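Local atomic coordinates of superoxide dismutase [FE] (Sulfolobus solfataricus, PDB entry 1WB7), a protein that catalyses the dismutation of superoxide radicals to hydrogen peroxide and molecular oxygen, using one iron ion bound in each subunit. Residues 16-21 with 29-34; 36-41 with 82-87; 165-170 with 195-200; 169-174 with 182-187. The protein carries 1 engineered substitution. All coordinates share one frame; numbering follows the deposited sequence.

From the N terminus, interaction 1 closes a short loop of seven residues. It folds the turn at 16-21 back onto the start of helix 27-57. Interaction 2 lies further along the same helix and pairs it with helix 67-89, which closes a much longer hairpin. The other two contacts belong to the C-terminal domain and both start from strand 165-170. Interaction 4 folds helix 184-191 back onto the end of that strand, and interaction 3 returns helix 197-205 to its beginning. The span 169-187 therefore falls within the span 165-200. No contact crosses another. The iron ties both domains together through His33, His84, Asp170 and His174.

Interaction 1 of 4, residues 16-21 with 29-34; sequences YKIDAL and IIDVHY. With FE (Fe (III) ion), chain C.
Ile30 carries the contact, packing on Ile18 and Leu21 of the turn before its helix. Its CB lies 3.3 Å from Ile18 O. Next along the chain, CG1 sits 3.5 Å from the same Ile18 O. The branch CG2 is anti to the backbone N and reaches the other residue's side chain, 3.9 Å from Ile18 CB. The tip, CD1, ends 3.9 Å from Leu21 CD1, and these two side chains cross at about a right angle. Ile18 CD1 runs on alongside Asp31 and touches its CB at 4.0 Å. The carboxylate of Asp31 turns to Asn35 instead. No hydrogen bond joins the two segments. A type I beta turn from Lys17 to Ala20 sets Ile18 in place, with Ala20 N bonded to Lys17 O. One turn past Ile30, His33 NE2 binds the iron at 2.2 Å. The arrangement belongs to the alpha-hairpin domain of iron/manganese superoxide dismutases, whose first long helix supplies this ligand.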
loop_
_atom_site.group_PDB
_atom_site.type_symbol
_atom_site.label_atom_id
_atom_site.label_comp_id
_atom_site.label_asym_id
_atom_site.label_seq_id
_atom_site.Cartn_x
_atom_site.Cartn_y
_atom_site.Cartn_z
ATOM N N TYR A 16 19.552 26.910 3.149
ATOM C CA TYR A 16 19.468 28.061 4.036
ATOM C C TYR A 16 19.735 27.625 5.465
ATOM O O TYR A 16 19.942 26.442 5.733
ATOM C CB TYR A 16 18.073 28.687 3.929
ATOM C CG TYR A 16 16.986 27.668 3.646
ATOM C CD1 TYR A 16 16.605 26.733 4.614
ATOM C CD2 TYR A 16 16.386 27.596 2.385
ATOM C CE1 TYR A 16 15.659 25.745 4.328
ATOM C CE2 TYR A 16 15.441 26.613 2.091
ATOM C CZ TYR A 16 15.088 25.691 3.066
ATOM O OH TYR A 16 14.188 24.695 2.763
ATOM N N LYS A 17 19.743 28.588 6.377
ATOM C CA LYS A 17 19.973 28.308 7.785
ATOM C C LYS A 17 18.748 27.552 8.281
ATOM O O LYS A 17 17.682 27.640 7.671
ATOM C CB LYS A 17 20.134 29.615 8.567
ATOM C CG LYS A 17 21.114 30.624 7.959
ATOM C CD LYS A 17 20.399 31.691 7.103
ATOM C CE LYS A 17 19.870 31.135 5.775
ATOM N NZ LYS A 17 19.033 32.098 4.996
ATOM N N ILE A 18 18.887 26.826 9.387
ATOM C CA ILE A 18 17.773 26.049 9.921
ATOM C C ILE A 18 16.612 26.894 10.455
ATOM O O ILE A 18 15.505 26.385 10.647
ATOM C CB ILE A 18 18.236 25.085 11.040
ATOM C CG1 ILE A 18 18.821 25.878 12.209
ATOM C CG2 ILE A 18 19.257 24.100 10.486
ATOM C CD1 ILE A 18 19.181 25.016 13.408
ATOM N N ASP A 19 16.853 28.180 10.683
ATOM C CA ASP A 19 15.808 29.063 11.192
ATOM C C ASP A 19 15.237 29.969 10.102
ATOM O O ASP A 19 14.340 30.775 10.356
ATOM C CB ASP A 19 16.370 29.919 12.326
ATOM C CG ASP A 19 17.501 30.829 11.868
ATOM O OD1 ASP A 19 18.019 30.635 10.744
ATOM O OD2 ASP A 19 17.878 31.736 12.643
ATOM N N ALA A 20 15.749 29.822 8.887
ATOM C CA ALA A 20 15.311 30.648 7.770
ATOM C C ALA A 20 13.823 30.565 7.466
ATOM O O ALA A 20 13.259 31.492 6.891
ATOM C CB ALA A 20 16.112 30.289 6.518
ATOM N N LEU A 21 13.181 29.469 7.856
ATOM C CA LEU A 21 11.763 29.302 7.557
ATOM C C LEU A 21 10.796 29.764 8.640
ATOM O O LEU A 21 9.582 29.678 8.472
ATOM C CB LEU A 21 11.482 27.843 7.180
ATOM C CG LEU A 21 12.336 27.328 6.012
ATOM C CD1 LEU A 21 11.866 25.940 5.590
ATOM C CD2 LEU A 21 12.244 28.296 4.838
ATOM N N ILE A 29 12.297 22.079 14.267
ATOM C CA ILE A 29 11.800 21.073 13.339
ATOM C C ILE A 29 12.824 20.874 12.231
ATOM O O ILE A 29 13.271 19.761 11.987
ATOM C CB ILE A 29 10.452 21.500 12.709
ATOM C CG1 ILE A 29 9.333 21.359 13.743
ATOM C CG2 ILE A 29 10.167 20.660 11.458
ATOM C CD1 ILE A 29 7.983 21.860 13.268
ATOM N N ILE A 30 13.209 21.966 11.577
ATOM C CA ILE A 30 14.171 21.908 10.480
ATOM C C ILE A 30 15.464 21.202 10.871
ATOM O O ILE A 30 15.980 20.367 10.126
ATOM C CB ILE A 30 14.502 23.327 9.968
ATOM C CG1 ILE A 30 13.221 23.999 9.467
ATOM C CG2 ILE A 30 15.542 23.260 8.848
ATOM C CD1 ILE A 30 12.523 23.225 8.361
ATOM N N ASP A 31 15.976 21.534 12.049
ATOM C CA ASP A 31 17.208 20.942 12.546
ATOM C C ASP A 31 17.179 19.411 12.544
ATOM O O ASP A 31 18.038 18.768 11.944
ATOM C CB ASP A 31 17.483 21.451 13.965
ATOM C CG ASP A 31 18.834 21.010 14.494
ATOM O OD1 ASP A 31 19.103 21.240 15.689
ATOM O OD2 ASP A 31 19.631 20.443 13.716
ATOM N N VAL A 32 16.194 18.825 13.215
ATOM C CA VAL A 32 16.103 17.369 13.282
ATOM C C VAL A 32 15.560 16.782 11.978
ATOM O O VAL A 32 15.889 15.658 11.595
ATOM C CB VAL A 32 15.211 16.920 14.478
ATOM C CG1 VAL A 32 13.791 17.437 14.309
ATOM C CG2 VAL A 32 15.219 15.409 14.599
ATOM N N HIS A 33 14.737 17.554 11.288
ATOM C CA HIS A 33 14.161 17.095 10.033
ATOM C C HIS A 33 15.262 16.849 9.001
ATOM O O HIS A 33 15.221 15.876 8.252
ATOM C CB HIS A 33 13.169 18.136 9.512
ATOM C CG HIS A 33 12.184 17.589 8.528
ATOM N ND1 HIS A 33 11.101 18.314 8.080
ATOM C CD2 HIS A 33 12.108 16.384 7.917
ATOM C CE1 HIS A 33 10.400 17.578 7.237
ATOM N NE2 HIS A 33 10.988 16.403 7.120
ATOM N N TYR A 34 16.254 17.736 8.978
ATOM C CA TYR A 34 17.369 17.622 8.038
ATOM C C TYR A 34 18.487 16.733 8.586
ATOM O O TYR A 34 18.852 15.721 7.975
ATOM C CB TYR A 34 17.926 19.018 7.727
ATOM C CG TYR A 34 19.175 19.019 6.876
ATOM C CD1 TYR A 34 19.122 18.678 5.526
ATOM C CD2 TYR A 34 20.415 19.335 7.428
ATOM C CE1 TYR A 34 20.265 18.649 4.743
ATOM C CE2 TYR A 34 21.573 19.307 6.651
ATOM C CZ TYR A 34 21.488 18.964 5.309
ATOM O OH TYR A 34 22.625 18.927 4.533
HETATM FE FE FE C . 10.050 14.658 6.264
HETATM O O HOH W 1 8.806 12.800 5.455
#

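Interaction 2 of 4, residues 36-41 with 82-87. Engineered in segment 36-41: Phe41 (natural residue Tyr). With FE (Fe (III) ion), chain C.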
loop_
_atom_site.group_PDB
_atom_site.type_symbol
_atom_site.label_atom_id
_atom_site.label_comp_id
_atom_site.label_asym_id
_atom_site.label_seq_id
_atom_site.Cartn_x
_atom_site.Cartn_y
_atom_site.Cartn_z
ATOM N N GLY A 36 18.457 14.800 11.186
ATOM C CA GLY A 36 18.012 13.523 11.714
ATOM C C GLY A 36 17.317 12.663 10.674
ATOM O O GLY A 36 17.833 11.627 10.262
ATOM N N HIS A 37 16.143 13.101 10.238
ATOM C CA HIS A 37 15.368 12.350 9.260
ATOM C C HIS A 37 16.003 12.204 7.872
ATOM O O HIS A 37 16.194 11.085 7.395
ATOM C CB HIS A 37 13.974 12.969 9.139
ATOM C CG HIS A 37 13.148 12.823 10.378
ATOM N ND1 HIS A 37 12.516 11.647 10.718
ATOM C CD2 HIS A 37 12.879 13.697 11.377
ATOM C CE1 HIS A 37 11.892 11.802 11.873
ATOM N NE2 HIS A 37 12.096 13.037 12.294
ATOM N N HIS A 38 16.338 13.313 7.222
ATOM C CA HIS A 38 16.928 13.220 5.885
ATOM C C HIS A 38 18.237 12.430 5.895
ATOM O O HIS A 38 18.443 11.541 5.067
ATOM C CB HIS A 38 17.150 14.616 5.291
ATOM C CG HIS A 38 17.475 14.606 3.828
ATOM N ND1 HIS A 38 17.495 15.754 3.064
ATOM C CD2 HIS A 38 17.793 13.592 2.990
ATOM C CE1 HIS A 38 17.811 15.447 1.819
ATOM N NE2 HIS A 38 17.997 14.142 1.747
ATOM N N LYS A 39 19.123 12.749 6.832
ATOM C CA LYS A 39 20.391 12.036 6.928
ATOM C C LYS A 39 20.126 10.541 7.133
ATOM O O LYS A 39 20.846 9.695 6.604
ATOM C CB LYS A 39 21.214 12.590 8.093
ATOM C CG LYS A 39 22.597 11.963 8.242
ATOM C CD LYS A 39 23.432 12.759 9.239
ATOM C CE LYS A 39 23.609 14.200 8.763
ATOM N NZ LYS A 39 24.290 15.084 9.757
ATOM N N GLY A 40 19.085 10.220 7.897
ATOM C CA GLY A 40 18.754 8.826 8.130
ATOM C C GLY A 40 18.425 8.076 6.849
ATOM O O GLY A 40 18.727 6.887 6.721
ATOM N N PHE A 41 17.812 8.767 5.891
ATOM C CA PHE A 41 17.441 8.142 4.620
ATOM C C PHE A 41 18.644 7.888 3.740
ATOM O O PHE A 41 18.739 6.854 3.084
ATOM C CB PHE A 41 16.426 9.011 3.877
ATOM C CG PHE A 41 15.110 9.107 4.570
ATOM C CD1 PHE A 41 14.373 7.956 4.841
ATOM C CD2 PHE A 41 14.622 10.333 4.998
ATOM C CE1 PHE A 41 13.167 8.028 5.536
ATOM C CE2 PHE A 41 13.419 10.418 5.696
ATOM C CZ PHE A 41 12.692 9.267 5.966
ATOM N N LYS A 82 15.366 11.477 -1.821
ATOM C CA LYS A 82 15.007 12.310 -2.961
ATOM C C LYS A 82 13.906 13.320 -2.663
ATOM O O LYS A 82 14.036 14.496 -3.004
ATOM C CB LYS A 82 14.604 11.433 -4.151
ATOM C CG LYS A 82 15.765 10.661 -4.754
ATOM C CD LYS A 82 15.316 9.807 -5.936
ATOM C CE LYS A 82 16.500 9.127 -6.625
ATOM N NZ LYS A 82 17.430 10.098 -7.301
ATOM N N LEU A 83 12.828 12.875 -2.024
ATOM C CA LEU A 83 11.723 13.772 -1.711
ATOM C C LEU A 83 12.104 14.882 -0.730
ATOM O O LEU A 83 11.661 16.020 -0.878
ATOM C CB LEU A 83 10.532 12.973 -1.176
ATOM C CG LEU A 83 9.917 12.003 -2.191
ATOM C CD1 LEU A 83 8.699 11.326 -1.579
ATOM C CD2 LEU A 83 9.533 12.762 -3.462
ATOM N N HIS A 84 12.922 14.569 0.269
ATOM C CA HIS A 84 13.331 15.605 1.202
ATOM C C HIS A 84 14.244 16.602 0.490
ATOM O O HIS A 84 14.164 17.808 0.728
ATOM C CB HIS A 84 14.031 14.999 2.425
ATOM C CG HIS A 84 13.080 14.419 3.427
ATOM N ND1 HIS A 84 12.522 13.170 3.288
ATOM C CD2 HIS A 84 12.558 14.939 4.565
ATOM C CE1 HIS A 84 11.695 12.943 4.295
ATOM N NE2 HIS A 84 11.697 14.001 5.084
ATOM N N ALA A 85 15.096 16.096 -0.398
ATOM C CA ALA A 85 16.004 16.957 -1.148
ATOM C C ALA A 85 15.185 17.932 -1.991
ATOM O O ALA A 85 15.562 19.087 -2.162
ATOM C CB ALA A 85 16.911 16.117 -2.046
ATOM N N LEU A 86 14.067 17.460 -2.531
ATOM C CA LEU A 86 13.206 18.321 -3.327
ATOM C C LEU A 86 12.499 19.301 -2.404
ATOM O O LEU A 86 12.337 20.479 -2.723
ATOM C CB LEU A 86 12.162 17.493 -4.077
ATOM C CG LEU A 86 12.636 16.625 -5.238
ATOM C CD1 LEU A 86 11.446 15.897 -5.815
ATOM C CD2 LEU A 86 13.311 17.494 -6.307
ATOM N N TYR A 87 12.082 18.795 -1.250
ATOM C CA TYR A 87 11.375 19.584 -0.252
ATOM C C TYR A 87 12.155 20.822 0.184
ATOM O O TYR A 87 11.610 21.924 0.195
ATOM C CB TYR A 87 11.073 18.686 0.945
ATOM C CG TYR A 87 10.312 19.342 2.075
ATOM C CD1 TYR A 87 9.050 19.902 1.867
ATOM C CD2 TYR A 87 10.833 19.342 3.369
ATOM C CE1 TYR A 87 8.323 20.437 2.930
ATOM C CE2 TYR A 87 10.117 19.872 4.434
ATOM C CZ TYR A 87 8.865 20.414 4.212
ATOM O OH TYR A 87 8.154 20.904 5.278
HETATM FE FE FE C . 10.050 14.658 6.264
HETATM O O HOH W 1 8.806 12.800 5.455
#
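His38 and Phe41 of helix 36-41 face His84 of helix 82-87, where the two segment axes come within 9.8 Å and run 138° apart, closer to antiparallel than to parallel. This is the helical hairpin of the N-terminal domain, and the three rings form an aromatic cluster, of which His84 reaches the iron. His38 has CG anti to its backbone N (chi1 -168°), and this carries the ring across to the other helix. His84 CB then sits over one face of the imidazole as a CH-pi contact, 3.7 Å from the centroid. His38 CE1 also comes 3.6 Å from Ala85 N. Both ring nitrogens of His38 have partners nearby: ND1 bonds to Trp88 NE1 and NE2 to His81 ND1. Putting an alanine here would probably leave Trp88 and His81 without these bonds and open a gap beneath His84 CB. Phe41 is an engineered residue, a tyrosine in the natural protein. Its ring lies near parallel to that of His84, with planes at 30°, but the two are slid apart and barely overlap. Their closest atoms are Phe41 CE2 and His84 CE1, 3.4 Å apart. His84 ND1 bonds to Gly80 O, which helps fix the turn of the ring. Its other nitrogen, His84 NE2, binds the iron at 2.1 Å.

Interaction 3 of 4, residues 165-170 with 195-200. With FE (Fe (III) ion), chain C.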
loop_
_atom_site.group_PDB
_atom_site.type_symbol
_atom_site.label_atom_id
_atom_site.label_comp_id
_atom_site.label_asym_id
_atom_site.label_seq_id
_atom_site.Cartn_x
_atom_site.Cartn_y
_atom_site.Cartn_z
ATOM N N ILE A 165 8.436 16.592 -10.310
ATOM C CA ILE A 165 7.694 17.193 -9.211
ATOM C C ILE A 165 8.040 18.677 -9.229
ATOM O O ILE A 165 9.220 19.054 -9.226
ATOM C CB ILE A 165 8.124 16.563 -7.861
ATOM C CG1 ILE A 165 7.600 15.123 -7.789
ATOM C CG2 ILE A 165 7.635 17.412 -6.689
ATOM C CD1 ILE A 165 8.242 14.283 -6.707
ATOM N N ILE A 166 7.013 19.520 -9.261
ATOM C CA ILE A 166 7.214 20.963 -9.303
ATOM C C ILE A 166 6.988 21.573 -7.936
ATOM O O ILE A 166 7.713 22.473 -7.509
ATOM C CB ILE A 166 6.246 21.608 -10.307
ATOM C CG1 ILE A 166 6.455 20.977 -11.681
ATOM C CG2 ILE A 166 6.460 23.116 -10.354
ATOM C CD1 ILE A 166 7.876 21.118 -12.200
ATOM N N LEU A 167 5.973 21.064 -7.254
ATOM C CA LEU A 167 5.608 21.520 -5.921
ATOM C C LEU A 167 5.600 20.287 -5.023
ATOM O O LEU A 167 5.076 19.247 -5.406
ATOM C CB LEU A 167 4.200 22.122 -5.948
ATOM C CG LEU A 167 3.917 23.539 -5.461
ATOM C CD1 LEU A 167 2.419 23.648 -5.176
ATOM C CD2 LEU A 167 4.717 23.862 -4.210
ATOM N N ILE A 168 6.181 20.389 -3.836
ATOM C CA ILE A 168 6.180 19.250 -2.937
ATOM C C ILE A 168 5.997 19.672 -1.489
ATOM O O ILE A 168 6.693 20.561 -0.990
ATOM C CB ILE A 168 7.471 18.399 -3.087
ATOM C CG1 ILE A 168 7.422 17.222 -2.105
ATOM C CG2 ILE A 168 8.710 19.256 -2.867
ATOM C CD1 ILE A 168 8.386 16.092 -2.447
ATOM N N LEU A 169 5.034 19.037 -0.825
ATOM C CA LEU A 169 4.736 19.327 0.575
ATOM C C LEU A 169 4.873 18.066 1.426
ATOM O O LEU A 169 4.205 17.065 1.166
ATOM C CB LEU A 169 3.312 19.873 0.701
ATOM C CG LEU A 169 2.726 19.995 2.111
ATOM C CD1 LEU A 169 3.531 20.997 2.929
ATOM C CD2 LEU A 169 1.267 20.436 2.011
ATOM N N ASP A 170 5.735 18.115 2.437
ATOM C CA ASP A 170 5.937 16.973 3.326
ATOM C C ASP A 170 4.791 16.890 4.338
ATOM O O ASP A 170 4.516 17.850 5.063
ATOM C CB ASP A 170 7.261 17.112 4.082
ATOM C CG ASP A 170 7.604 15.871 4.895
ATOM O OD1 ASP A 170 6.763 14.950 4.982
ATOM O OD2 ASP A 170 8.718 15.816 5.454
ATOM N N VAL A 195 6.896 28.719 0.039
ATOM C CA VAL A 195 7.051 27.988 -1.214
ATOM C C VAL A 195 7.988 28.760 -2.138
ATOM O O VAL A 195 7.815 29.959 -2.350
ATOM C CB VAL A 195 5.697 27.799 -1.925
ATOM C CG1 VAL A 195 5.915 27.218 -3.314
ATOM C CG2 VAL A 195 4.806 26.877 -1.104
ATOM N N ASN A 196 8.980 28.065 -2.685
ATOM C CA ASN A 196 9.939 28.691 -3.579
ATOM C C ASN A 196 9.398 28.680 -5.008
ATOM O O ASN A 196 9.796 27.854 -5.837
ATOM C CB ASN A 196 11.273 27.949 -3.526
ATOM C CG ASN A 196 12.416 28.761 -4.119
ATOM O OD1 ASN A 196 12.211 29.584 -5.013
ATOM N ND2 ASN A 196 13.630 28.519 -3.630
ATOM N N TRP A 197 8.485 29.605 -5.288
ATOM C CA TRP A 197 7.877 29.704 -6.608
ATOM C C TRP A 197 8.863 29.933 -7.739
ATOM O O TRP A 197 8.647 29.447 -8.843
ATOM C CB TRP A 197 6.822 30.804 -6.611
ATOM C CG TRP A 197 5.613 30.401 -5.849
ATOM C CD1 TRP A 197 5.115 30.987 -4.724
ATOM C CD2 TRP A 197 4.769 29.278 -6.131
ATOM N NE1 TRP A 197 4.012 30.295 -4.284
ATOM C CE2 TRP A 197 3.779 29.241 -5.129
ATOM C CE3 TRP A 197 4.757 28.298 -7.135
ATOM C CZ2 TRP A 197 2.782 28.262 -5.097
ATOM C CZ3 TRP A 197 3.763 27.323 -7.103
ATOM C CH2 TRP A 197 2.790 27.314 -6.089
ATOM N N ASP A 198 9.940 30.668 -7.473
ATOM C CA ASP A 198 10.946 30.925 -8.503
ATOM C C ASP A 198 11.634 29.622 -8.894
ATOM O O ASP A 198 11.817 29.339 -10.081
ATOM C CB ASP A 198 11.989 31.935 -8.004
ATOM C CG ASP A 198 11.447 33.353 -7.931
ATOM O OD1 ASP A 198 12.176 34.242 -7.435
ATOM O OD2 ASP A 198 10.298 33.586 -8.371
ATOM N N ALA A 199 12.023 28.826 -7.901
ATOM C CA ALA A 199 12.675 27.551 -8.188
ATOM C C ALA A 199 11.695 26.687 -8.973
ATOM O O ALA A 199 12.077 26.004 -9.922
ATOM C CB ALA A 199 13.080 26.852 -6.891
ATOM N N ALA A 200 10.424 26.737 -8.581
ATOM C CA ALA A 200 9.389 25.964 -9.258
ATOM C C ALA A 200 9.290 26.354 -10.734
ATOM O O ALA A 200 9.253 25.488 -11.607
ATOM C CB ALA A 200 8.043 26.174 -8.573
HETATM FE FE FE C . 10.050 14.658 6.264
HETATM O O HOH W 1 8.806 12.800 5.455
#
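Ile166 and Leu167 make a buried apolar contact with Val195, Trp197 and Ala200, joining a strand of the C-terminal domain's sheet to the start of helix 197-205. Leu167 does most of the work, and its two methyls part to different partners. CD2 touches Val195 CG1 at 3.7 Å. CD1 lies 3.8 Å from Trp197 CH2, at the far end of the indole. Leu167 chi1, -124°, lies away from the staggered values, a probably strained torsion that lets the two methyls reach Val195 and Trp197. Val195 CG1 touches both partners: besides Leu167 CD2, it lies over the centre of one face of the Trp197 indole, 3.5 Å above its plane. Next door, Ile166 CG2 packs on Ala200 CB at 3.9 Å. Ile166 and Leu167 both face Leu138 on the neighbouring strand, a classic beta bulge, which marks the corner where the chain turns. The helix start is fixed by Asn196 at the N-cap. Its OD1 accepts from Ala199 N at 3.0 Å, with the donor above the carbonyl plane. Beyond the bulge the strand runs on to the metal, where Asp170 OD2 binds the iron at 1.9 Å. Such a helix packed on the edge strand of a three-stranded antiparallel sheet fits the C-terminal domain of the iron/manganese superoxide dismutase fold.

Interaction 4 of 4, residues 169-174 with 182-187; sequences LDEFEH and NKRADY. With FE (Fe (III) ion), chain C.
Tyr187, Glu171 and Arg184 bury the most surface here, where helix 184-191 of the C-terminal domain folds back on the stretch that holds two iron ligands. Tyr187 OH donates to Asp170 O at 2.8 Å. The hydroxyl lies in the carbonyl plane and meets a lone pair, at a C=O...donor angle of 140°. Leu169 CD1 packs against the same end of the ring, 3.4 Å from Tyr187 OH. The hydroxyl is also bonded to Tyr87 OH of the N-terminal domain. A phenylalanine in place of Tyr187 would probably leave Asp170 O and Tyr87 OH each short of a partner. Glu171 and Arg184 form a salt bridge of charges only. Arg184 bends at chi3 (68°), turning one face of its guanidinium to Glu171 OE1, which sits 3.4 Å from Arg184 CZ. The carboxylate and guanidinium planes are 70° apart, and no N-H points at the oxygen. Arg184 NH2 bonds instead to Leu130 O. A water donates to Glu171 O at 2.7 Å and weakly accepts from Arg184 NH1. In an Asx turn, Asp170 OD1 accepts from Phe172 N at 2.9 Å. His174 ND1 bonds to Glu173 of the second subunit, while His174 NE2 binds the iron at 2.1 Å.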
loop_
_atom_site.group_PDB
_atom_site.type_symbol
_atom_site.label_atom_id
_atom_site.label_comp_id
_atom_site.label_asym_id
_atom_site.label_seq_id
_atom_site.Cartn_x
_atom_site.Cartn_y
_atom_site.Cartn_z
ATOM N N LEU A 169 5.034 19.037 -0.825
ATOM C CA LEU A 169 4.736 19.327 0.575
ATOM C C LEU A 169 4.873 18.066 1.426
ATOM O O LEU A 169 4.205 17.065 1.166
ATOM C CB LEU A 169 3.312 19.873 0.701
ATOM C CG LEU A 169 2.726 19.995 2.111
ATOM C CD1 LEU A 169 3.531 20.997 2.929
ATOM C CD2 LEU A 169 1.267 20.436 2.011
ATOM N N ASP A 170 5.735 18.115 2.437
ATOM C CA ASP A 170 5.937 16.973 3.326
ATOM C C ASP A 170 4.791 16.890 4.338
ATOM O O ASP A 170 4.516 17.850 5.063
ATOM C CB ASP A 170 7.261 17.112 4.082
ATOM C CG ASP A 170 7.604 15.871 4.895
ATOM O OD1 ASP A 170 6.763 14.950 4.982
ATOM O OD2 ASP A 170 8.718 15.816 5.454
ATOM N N GLU A 171 4.131 15.738 4.399
ATOM C CA GLU A 171 3.033 15.578 5.333
ATOM C C GLU A 171 3.254 14.511 6.400
ATOM O O GLU A 171 2.301 14.017 6.991
ATOM C CB GLU A 171 1.725 15.316 4.580
ATOM C CG GLU A 171 1.260 16.511 3.758
ATOM C CD GLU A 171 -0.140 16.334 3.208
ATOM O OE1 GLU A 171 -1.101 16.314 4.010
ATOM O OE2 GLU A 171 -0.277 16.211 1.976
ATOM N N PHE A 172 4.509 14.138 6.633
ATOM C CA PHE A 172 4.802 13.188 7.699
ATOM C C PHE A 172 4.658 14.061 8.936
ATOM O O PHE A 172 4.847 15.271 8.862
ATOM C CB PHE A 172 6.234 12.655 7.609
ATOM C CG PHE A 172 6.341 11.323 6.924
ATOM C CD1 PHE A 172 6.033 11.192 5.570
ATOM C CD2 PHE A 172 6.728 10.190 7.639
ATOM C CE1 PHE A 172 6.109 9.944 4.936
ATOM C CE2 PHE A 172 6.805 8.942 7.015
ATOM C CZ PHE A 172 6.496 8.818 5.662
ATOM N N GLU A 173 4.327 13.464 10.069
ATOM C CA GLU A 173 4.131 14.248 11.281
ATOM C C GLU A 173 5.364 14.997 11.778
ATOM O O GLU A 173 5.232 16.065 12.375
ATOM C CB GLU A 173 3.557 13.351 12.374
ATOM C CG GLU A 173 2.211 12.767 11.977
ATOM C CD GLU A 173 1.653 11.806 13.004
ATOM O OE1 GLU A 173 2.379 10.863 13.385
ATOM O OE2 GLU A 173 0.483 11.993 13.415
ATOM N N HIS A 174 6.556 14.458 11.521
ATOM C CA HIS A 174 7.791 15.106 11.969
ATOM C C HIS A 174 8.058 16.424 11.252
ATOM O O HIS A 174 8.952 17.172 11.623
ATOM C CB HIS A 174 8.999 14.177 11.774
ATOM C CG HIS A 174 9.282 13.836 10.345
ATOM N ND1 HIS A 174 9.153 12.559 9.845
ATOM C CD2 HIS A 174 9.691 14.606 9.309
ATOM C CE1 HIS A 174 9.470 12.555 8.562
ATOM N NE2 HIS A 174 9.800 13.785 8.212
ATOM N N ASN A 182 -1.005 18.026 16.368
ATOM C CA ASN A 182 -1.846 17.339 15.396
ATOM C C ASN A 182 -2.626 18.229 14.427
ATOM O O ASN A 182 -3.477 17.729 13.688
ATOM C CB ASN A 182 -2.821 16.406 16.120
ATOM C CG ASN A 182 -3.882 17.159 16.894
ATOM O OD1 ASN A 182 -3.585 18.104 17.629
ATOM N ND2 ASN A 182 -5.133 16.738 16.739
ATOM N N LYS A 183 -2.344 19.529 14.409
ATOM C CA LYS A 183 -3.054 20.438 13.503
ATOM C C LYS A 183 -2.364 20.571 12.139
ATOM O O LYS A 183 -1.941 21.657 11.740
ATOM C CB LYS A 183 -3.196 21.819 14.151
ATOM C CG LYS A 183 -4.043 21.833 15.420
ATOM C CD LYS A 183 -5.450 21.297 15.160
ATOM C CE LYS A 183 -6.345 21.444 16.386
ATOM N NZ LYS A 183 -6.559 22.881 16.752
ATOM N N ARG A 184 -2.267 19.457 11.421
ATOM C CA ARG A 184 -1.621 19.435 10.116
ATOM C C ARG A 184 -2.146 20.516 9.169
ATOM O O ARG A 184 -1.379 21.109 8.412
ATOM C CB ARG A 184 -1.800 18.055 9.472
ATOM C CG ARG A 184 -0.936 17.820 8.237
ATOM C CD ARG A 184 -1.092 16.401 7.706
ATOM N NE ARG A 184 -2.420 16.173 7.148
ATOM C CZ ARG A 184 -2.822 15.018 6.625
ATOM N NH1 ARG A 184 -1.999 13.980 6.592
ATOM N NH2 ARG A 184 -4.041 14.907 6.119
ATOM N N ALA A 185 -3.451 20.773 9.215
ATOM C CA ALA A 185 -4.059 21.769 8.338
ATOM C C ALA A 185 -3.492 23.172 8.535
ATOM O O ALA A 185 -3.406 23.949 7.578
ATOM C CB ALA A 185 -5.576 21.778 8.523
ATOM N N ASP A 186 -3.113 23.505 9.767
ATOM C CA ASP A 186 -2.543 24.822 10.040
ATOM C C ASP A 186 -1.139 24.902 9.451
ATOM O O ASP A 186 -0.713 25.953 8.962
ATOM C CB ASP A 186 -2.494 25.100 11.546
ATOM C CG ASP A 186 -3.878 25.257 12.154
ATOM O OD1 ASP A 186 -4.792 25.725 11.446
ATOM O OD2 ASP A 186 -4.054 24.929 13.343
ATOM N N TYR A 187 -0.427 23.782 9.509
ATOM C CA TYR A 187 0.919 23.683 8.956
ATOM C C TYR A 187 0.827 23.856 7.440
ATOM O O TYR A 187 1.639 24.549 6.831
ATOM C CB TYR A 187 1.512 22.312 9.296
ATOM C CG TYR A 187 2.563 21.811 8.328
ATOM C CD1 TYR A 187 3.816 22.416 8.249
ATOM C CD2 TYR A 187 2.304 20.719 7.502
ATOM C CE1 TYR A 187 4.794 21.940 7.368
ATOM C CE2 TYR A 187 3.270 20.233 6.618
ATOM C CZ TYR A 187 4.515 20.848 6.556
ATOM O OH TYR A 187 5.471 20.368 5.688
HETATM FE FE FE C . 10.050 14.658 6.264
HETATM O O HOH W 1 8.806 12.800 5.455
HETATM O O HOH W 2 0.421 13.644 8.911
#